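Side-chain contacts in hypothetical protein APC35681 (Geobacillus stearothermophilus, PDB 1RFZ), which is of unknown function but may remove the phosphate of phosphatidylglycerophosphate: residues F7-N10 and N11-Q14; T26-K29 and I30-V34; Q87-R91 and R92-L96. All blocks are in the same frame, centred on the assembly; numbering follows the deposited sequence.

Contact 1: residues F7-N10 and N11-Q14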
loop_
_atom_site.group_PDB
_atom_site.type_symbol
_atom_site.label_atom_id
_atom_site.label_comp_id
_atom_site.label_asym_id
_atom_site.label_seq_id
_atom_site.Cartn_x
_atom_site.Cartn_y
_atom_site.Cartn_z
ATOM N N PHE A 7 16.748 -15.715 17.073
ATOM C CA PHE A 7 18.069 -15.853 16.465
ATOM C C PHE A 7 17.977 -15.784 14.941
ATOM O O PHE A 7 18.744 -15.069 14.295
ATOM C CB PHE A 7 18.742 -17.173 16.877
ATOM C CG PHE A 7 20.020 -17.458 16.121
ATOM C CD1 PHE A 7 21.176 -16.721 16.372
ATOM C CD2 PHE A 7 20.046 -18.406 15.112
ATOM C CE1 PHE A 7 22.341 -16.917 15.635
ATOM C CE2 PHE A 7 21.197 -18.614 14.368
ATOM C CZ PHE A 7 22.356 -17.862 14.630
ATOM N N ILE A 8 17.035 -16.523 14.370
ATOM C CA ILE A 8 16.857 -16.526 12.927
ATOM C C ILE A 8 16.475 -15.155 12.368
ATOM O O ILE A 8 17.080 -14.680 11.409
ATOM C CB ILE A 8 15.780 -17.545 12.505
ATOM C CG1 ILE A 8 16.186 -18.948 12.977
ATOM C CG2 ILE A 8 15.608 -17.519 10.997
ATOM C CD1 ILE A 8 15.242 -20.055 12.545
HETATM N N MSE A 9 15.480 -14.514 12.971
HETATM C CA MSE A 9 15.021 -13.212 12.499
HETATM C C MSE A 9 15.976 -12.052 12.721
HETATM O O MSE A 9 15.837 -11.017 12.082
HETATM C CB MSE A 9 13.650 -12.874 13.095
HETATM C CG MSE A 9 12.497 -13.706 12.514
HETATM SE SE MSE A 9 12.493 -13.839 10.558
HETATM C CE MSE A 9 13.169 -15.620 10.368
ATOM N N ASN A 10 16.951 -12.221 13.609
ATOM C CA ASN A 10 17.926 -11.171 13.873
ATOM C C ASN A 10 19.237 -11.415 13.145
ATOM O O ASN A 10 20.218 -10.704 13.380
ATOM C CB ASN A 10 18.218 -11.064 15.360
ATOM C CG ASN A 10 16.993 -10.720 16.168
ATOM O OD1 ASN A 10 15.967 -10.296 15.630
ATOM N ND2 ASN A 10 17.092 -10.893 17.481
ATOM N N ASN A 11 19.269 -12.414 12.262
ATOM C CA ASN A 11 20.500 -12.698 11.543
ATOM C C ASN A 11 20.376 -12.876 10.045
ATOM O O ASN A 11 21.058 -13.718 9.442
ATOM C CB ASN A 11 21.176 -13.888 12.188
ATOM C CG ASN A 11 21.634 -13.567 13.588
ATOM O OD1 ASN A 11 22.567 -12.783 13.783
ATOM N ND2 ASN A 11 20.958 -14.139 14.580
ATOM N N LEU A 12 19.538 -12.021 9.453
ATOM C CA LEU A 12 19.270 -12.034 8.029
ATOM C C LEU A 12 20.084 -11.038 7.222
ATOM O O LEU A 12 20.287 -11.246 6.030
ATOM C CB LEU A 12 17.787 -11.770 7.776
ATOM C CG LEU A 12 16.758 -12.610 8.541
ATOM C CD1 LEU A 12 15.392 -12.260 7.994
ATOM C CD2 LEU A 12 17.027 -14.112 8.399
ATOM N N GLU A 13 20.557 -9.964 7.851
ATOM C CA GLU A 13 21.312 -8.953 7.116
ATOM C C GLU A 13 22.532 -9.472 6.369
ATOM O O GLU A 13 22.672 -9.223 5.172
ATOM C CB GLU A 13 21.741 -7.810 8.022
ATOM C CG GLU A 13 22.038 -6.552 7.222
ATOM C CD GLU A 13 22.584 -5.419 8.060
ATOM O OE1 GLU A 13 22.130 -5.265 9.218
ATOM O OE2 GLU A 13 23.457 -4.677 7.548
ATOM N N GLN A 14 23.420 -10.192 7.042
ATOM C CA GLN A 14 24.607 -10.696 6.356
ATOM C C GLN A 14 24.275 -11.539 5.128
ATOM O O GLN A 14 24.816 -11.316 4.046
ATOM C CB GLN A 14 25.466 -11.524 7.305
ATOM C CG GLN A 14 26.606 -12.238 6.611
ATOM C CD GLN A 14 27.430 -13.053 7.580
ATOM O OE1 GLN A 14 28.078 -12.503 8.472
ATOM N NE2 GLN A 14 27.401 -14.370 7.423
HETATM O O HOH W 1 18.108 -10.148 10.565
HETATM O O HOH W 2 21.115 -9.298 10.854
#
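The amide of Asn11 lies over one face of the Phe7 ring where helix 2-9 comes to its end. Its ND2 does the touching, 3.2 Å from Phe7 CD1, while the two side chains cross at about a right angle and the amide plane is tilted 45° from that of the ring. In Phe7, CG stands opposite the backbone N (chi1 172°), which brings the ring round beside its own carbonyl; one amide group can therefore meet ring and carbonyl together. ND2 donates a hydrogen bond to Phe7 O, although its modelled length is too short for the exact spacing to be trusted. A short, flat side chain with an N-H to give suits this place, because a last-turn carbonyl is losing its usual helical donors. The next one, Ile8 O, takes the backbone N of Asn11 at 3.3 Å.

Leu12 meets the two residues that follow Phe7. Its CD2 lies against Ile8 O, and its CD1 sits 4.2 Å from SE of Met9, a selenomethionine whose bent chain it crosses at a slant. With only the methyl of an alanine at Leu12, the selenium of Met9 would probably lose this apolar neighbour and a gap would be likely to open towards helix 61-76. Water carries on where helical bonding fails: one molecule donates to Met9 O (2.9 Å) and accepts from Leu12 N, and a second joins Asn10 O (3.0 Å) to Glu13 N (3.1 Å).

The turn leads from helix 2-9 into helix 13-22. Leu12 also packs on Gln64 and Asn65 of helix 61-76, while Ile8 and Met9 rest against Ile89 of the second subunit, and Leu12 against Pro85 of that subunit.

Contact 2: residues T26-K29 and I30-V34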
loop_
_atom_site.group_PDB
_atom_site.type_symbol
_atom_site.label_atom_id
_atom_site.label_comp_id
_atom_site.label_asym_id
_atom_site.label_seq_id
_atom_site.Cartn_x
_atom_site.Cartn_y
_atom_site.Cartn_z
ATOM N N THR A 26 26.053 -4.750 -5.792
ATOM C CA THR A 26 26.947 -4.198 -4.791
ATOM C C THR A 26 26.276 -3.047 -4.089
ATOM O O THR A 26 25.696 -2.190 -4.746
ATOM C CB THR A 26 28.196 -3.624 -5.462
ATOM O OG1 THR A 26 29.043 -4.696 -5.872
ATOM C CG2 THR A 26 28.942 -2.704 -4.527
ATOM N N VAL A 27 26.361 -3.005 -2.765
ATOM C CA VAL A 27 25.785 -1.891 -2.014
ATOM C C VAL A 27 26.164 -0.577 -2.690
ATOM O O VAL A 27 25.391 0.375 -2.690
ATOM C CB VAL A 27 26.317 -1.865 -0.559
ATOM C CG1 VAL A 27 26.410 -0.416 -0.037
ATOM C CG2 VAL A 27 25.419 -2.703 0.339
ATOM N N GLU A 28 27.358 -0.550 -3.272
ATOM C CA GLU A 28 27.890 0.629 -3.953
ATOM C C GLU A 28 27.189 1.007 -5.259
ATOM O O GLU A 28 26.980 2.182 -5.543
ATOM C CB GLU A 28 29.388 0.424 -4.230
ATOM C CG GLU A 28 30.053 1.527 -5.032
ATOM C CD GLU A 28 31.053 2.321 -4.210
ATOM O OE1 GLU A 28 32.054 1.729 -3.746
ATOM O OE2 GLU A 28 30.834 3.536 -4.022
ATOM N N LYS A 29 26.859 0.014 -6.072
ATOM C CA LYS A 29 26.196 0.296 -7.339
ATOM C C LYS A 29 24.755 0.748 -7.083
ATOM O O LYS A 29 24.152 1.460 -7.902
ATOM C CB LYS A 29 26.258 -0.927 -8.260
ATOM C CG LYS A 29 27.661 -1.144 -8.841
ATOM C CD LYS A 29 27.747 -2.323 -9.803
ATOM C CE LYS A 29 27.607 -3.657 -9.090
ATOM N NZ LYS A 29 27.894 -4.789 -10.022
ATOM N N ILE A 30 24.219 0.342 -5.929
ATOM C CA ILE A 30 22.885 0.736 -5.499
ATOM C C ILE A 30 23.028 2.195 -5.074
ATOM O O ILE A 30 22.234 3.056 -5.465
ATOM C CB ILE A 30 22.422 -0.070 -4.290
ATOM C CG1 ILE A 30 22.414 -1.558 -4.623
ATOM C CG2 ILE A 30 21.011 0.367 -3.891
ATOM C CD1 ILE A 30 21.742 -2.402 -3.538
ATOM N N ALA A 31 24.052 2.463 -4.267
ATOM C CA ALA A 31 24.322 3.817 -3.809
ATOM C C ALA A 31 24.601 4.658 -5.047
ATOM O O ALA A 31 24.412 5.878 -5.046
ATOM C CB ALA A 31 25.533 3.837 -2.865
ATOM N N GLU A 32 25.053 4.006 -6.112
ATOM C CA GLU A 32 25.326 4.732 -7.340
ATOM C C GLU A 32 23.989 5.241 -7.867
ATOM O O GLU A 32 23.903 6.332 -8.426
ATOM C CB GLU A 32 26.031 3.824 -8.355
ATOM C CG GLU A 32 27.474 3.512 -7.959
ATOM C CD GLU A 32 28.237 2.723 -9.010
ATOM O OE1 GLU A 32 28.375 3.220 -10.149
ATOM O OE2 GLU A 32 28.705 1.607 -8.696
ATOM N N LEU A 33 22.941 4.451 -7.651
ATOM C CA LEU A 33 21.594 4.809 -8.070
ATOM C C LEU A 33 21.068 5.947 -7.204
ATOM O O LEU A 33 20.295 6.781 -7.672
ATOM C CB LEU A 33 20.671 3.607 -7.929
ATOM C CG LEU A 33 20.966 2.411 -8.830
ATOM C CD1 LEU A 33 20.014 1.266 -8.505
ATOM C CD2 LEU A 33 20.822 2.837 -10.280
ATOM N N VAL A 34 21.486 5.974 -5.940
ATOM C CA VAL A 34 21.060 7.016 -5.020
ATOM C C VAL A 34 21.644 8.376 -5.402
ATOM O O VAL A 34 20.968 9.403 -5.272
ATOM C CB VAL A 34 21.452 6.692 -3.560
ATOM C CG1 VAL A 34 20.826 7.710 -2.612
ATOM C CG2 VAL A 34 20.985 5.311 -3.188
#
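The carboxylate of Glu32 turns OE2 back over the start of helix 27-38, bringing it beside the aliphatic part of Lys29, 3.5 Å from Lys29 CB. The other oxygen, OE1, stays farther from that chain. Lys29 and Glu32 run side by side and point the same way, so methylene carbons, not the ammonium group, line this oxygen. Glu28 reaches it from its own side, with CG 3.9 Å from Glu32 OE2; the carboxylates of the two glutamates are turned 73° against each other.

Ile30 turns to the interior. With CG1 opposite its carbonyl carbon (chi1 -59°), the branch comes back along the helix to 3.3 Å from Thr26 O, the acceptor that also takes Ile30 N at 3.2 Å. Ala31 N bonds to Val27 O at 2.9 Å, and its small CB fits close to the same carbonyl. Beyond the segments, Ile30 packs on Val54 and Ile152, and Leu33 on Val149; a beta-branched isoleucine and a gamma-branched leucine, both wholly apolar, suit this inward side.

Lys29 NZ lies 6.6 Å from Glu32 OE2 and instead bonds to Gly24 O, just before the helix. The pair is thus no salt bridge, though the lysine's charge probably eases the repulsion between Glu28 and Glu32, whose OE2 atoms stand 5.5 Å apart.

Contact 3: residues Q87-R91 and R92-L96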
loop_
_atom_site.group_PDB
_atom_site.type_symbol
_atom_site.label_atom_id
_atom_site.label_comp_id
_atom_site.label_asym_id
_atom_site.label_seq_id
_atom_site.Cartn_x
_atom_site.Cartn_y
_atom_site.Cartn_z
ATOM N N GLN A 87 6.631 -20.966 -13.082
ATOM C CA GLN A 87 7.965 -21.082 -13.655
ATOM C C GLN A 87 8.165 -20.177 -14.868
ATOM O O GLN A 87 8.951 -19.223 -14.836
ATOM C CB GLN A 87 8.210 -22.549 -14.036
ATOM C CG GLN A 87 9.376 -22.822 -14.988
ATOM C CD GLN A 87 10.740 -22.607 -14.363
ATOM O OE1 GLN A 87 11.007 -23.061 -13.246
ATOM N NE2 GLN A 87 11.621 -21.928 -15.094
ATOM N N SER A 88 7.439 -20.483 -15.933
ATOM C CA SER A 88 7.519 -19.737 -17.177
ATOM C C SER A 88 7.160 -18.251 -17.039
ATOM O O SER A 88 7.873 -17.385 -17.560
ATOM C CB SER A 88 6.618 -20.406 -18.201
ATOM O OG SER A 88 5.344 -20.647 -17.627
ATOM N N ILE A 89 6.061 -17.960 -16.343
ATOM C CA ILE A 89 5.618 -16.576 -16.133
ATOM C C ILE A 89 6.746 -15.736 -15.516
ATOM O O ILE A 89 7.117 -14.671 -16.033
ATOM C CB ILE A 89 4.387 -16.516 -15.176
ATOM C CG1 ILE A 89 3.201 -17.273 -15.779
ATOM C CG2 ILE A 89 3.998 -15.063 -14.912
ATOM C CD1 ILE A 89 1.972 -17.307 -14.887
ATOM N N ILE A 90 7.275 -16.235 -14.400
ATOM C CA ILE A 90 8.354 -15.577 -13.680
ATOM C C ILE A 90 9.637 -15.583 -14.491
ATOM O O ILE A 90 10.340 -14.575 -14.545
ATOM C CB ILE A 90 8.627 -16.265 -12.321
ATOM C CG1 ILE A 90 7.382 -16.171 -11.442
ATOM C CG2 ILE A 90 9.835 -15.617 -11.637
ATOM C CD1 ILE A 90 7.566 -16.741 -10.063
ATOM N N ARG A 91 9.949 -16.713 -15.124
ATOM C CA ARG A 91 11.169 -16.768 -15.905
ATOM C C ARG A 91 11.120 -15.777 -17.060
ATOM O O ARG A 91 12.117 -15.111 -17.362
ATOM C CB ARG A 91 11.433 -18.169 -16.436
ATOM C CG ARG A 91 12.846 -18.272 -16.962
ATOM C CD ARG A 91 13.368 -19.685 -16.956
ATOM N NE ARG A 91 14.798 -19.699 -17.241
ATOM C CZ ARG A 91 15.529 -20.802 -17.358
ATOM N NH1 ARG A 91 14.959 -21.994 -17.210
ATOM N NH2 ARG A 91 16.826 -20.714 -17.633
ATOM N N ARG A 92 9.951 -15.666 -17.686
ATOM C CA ARG A 92 9.767 -14.749 -18.805
ATOM C C ARG A 92 9.782 -13.283 -18.373
ATOM O O ARG A 92 10.212 -12.414 -19.137
ATOM C CB ARG A 92 8.452 -15.050 -19.532
ATOM C CG ARG A 92 8.364 -16.455 -20.108
ATOM C CD ARG A 92 9.502 -16.744 -21.072
ATOM N NE ARG A 92 9.543 -18.154 -21.448
ATOM C CZ ARG A 92 10.428 -18.676 -22.291
ATOM N NH1 ARG A 92 11.347 -17.902 -22.851
ATOM N NH2 ARG A 92 10.396 -19.973 -22.571
ATOM N N ASP A 93 9.316 -13.006 -17.156
ATOM C CA ASP A 93 9.282 -11.634 -16.658
ATOM C C ASP A 93 8.324 -10.845 -17.545
ATOM O O ASP A 93 8.720 -9.899 -18.245
ATOM C CB ASP A 93 10.695 -11.014 -16.698
ATOM C CG ASP A 93 10.741 -9.569 -16.177
ATOM O OD1 ASP A 93 10.164 -9.306 -15.096
ATOM O OD2 ASP A 93 11.371 -8.706 -16.844
ATOM N N GLU A 94 7.058 -11.247 -17.520
ATOM C CA GLU A 94 6.048 -10.587 -18.327
ATOM C C GLU A 94 5.363 -9.431 -17.594
ATOM O O GLU A 94 5.146 -9.485 -16.377
ATOM C CB GLU A 94 5.026 -11.618 -18.813
ATOM C CG GLU A 94 4.491 -12.514 -17.724
ATOM C CD GLU A 94 3.020 -12.276 -17.475
ATOM O OE1 GLU A 94 2.225 -12.453 -18.425
ATOM O OE2 GLU A 94 2.662 -11.908 -16.334
ATOM N N GLY A 95 5.040 -8.389 -18.361
ATOM C CA GLY A 95 4.401 -7.193 -17.831
ATOM C C GLY A 95 3.102 -7.354 -17.061
ATOM O O GLY A 95 2.683 -6.419 -16.383
ATOM N N LEU A 96 2.459 -8.515 -17.158
ATOM C CA LEU A 96 1.209 -8.743 -16.443
ATOM C C LEU A 96 1.436 -9.306 -15.042
ATOM O O LEU A 96 0.497 -9.366 -14.231
ATOM C CB LEU A 96 0.281 -9.681 -17.227
ATOM C CG LEU A 96 -0.482 -9.131 -18.436
ATOM C CD1 LEU A 96 -1.430 -10.205 -18.948
ATOM C CD2 LEU A 96 -1.267 -7.889 -18.056
#
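Ser88 O accepts the backbone N of Arg92, a regular bond of the last turn of helix 86-92, though the position of this oxygen is less sure than most. The serine's OG is occupied farther back, bonding to Glu84 OE2 and Pro85 O, as a short hydroxyl near a helix start readily can.

Ile89 follows with two tasks. Its carbonyl O takes Asp93 N at 3.0 Å, and its CG2 meets Glu94, at 3.8 Å from Glu94 CG and 3.7 Å from Glu94 OE2. The two side chains lie alongside, pointing the same way. Glu94 achieves this with CG set between its backbone N and carbonyl carbon (chi1 49°) and a bend at the next bond.

Ile90 O has a weak bond from the same Asp93 N, at 3.2 Å, and a further partner in Thr143 OG1; its side chain packs on Ala77 and Tyr97. Arg91 comes last, its chain extended from CG to NE; its NE is 6.8 Å from Arg92 NH1, two like charges that do not touch.

Asp93 leaves the helix with positive phi, a shape that aspartate tolerates better than beta-branched residues do. Its N-H is shared by two last-turn carbonyls, one bond good and one weak, so the end of the helix is held by backbone polarity, with methylene packing of Glu94 on Ile89 added outside.

Overall arrangement
The three contacts follow one another along the chain, and none touches another. Contact 1 joins helix 2-9 to helix 13-22; contact 2 opens helix 27-38, the next helix along, its centre about 23 Å from that of contact 1. Contact 3 closes helix 86-92, its centre about 30 Å from that of contact 1 and about 26 Å from that of contact 2, across the chain's centre from the latter. Contact 2 faces its own chain, whereas contacts 1 and 3 meet other subunits of the four-chain assembly: Ile8 and Met9 of contact 1 pack on Ile89 of the second subunit, a contact 3 residue, making the two neighbours across the interface though distant within one chain.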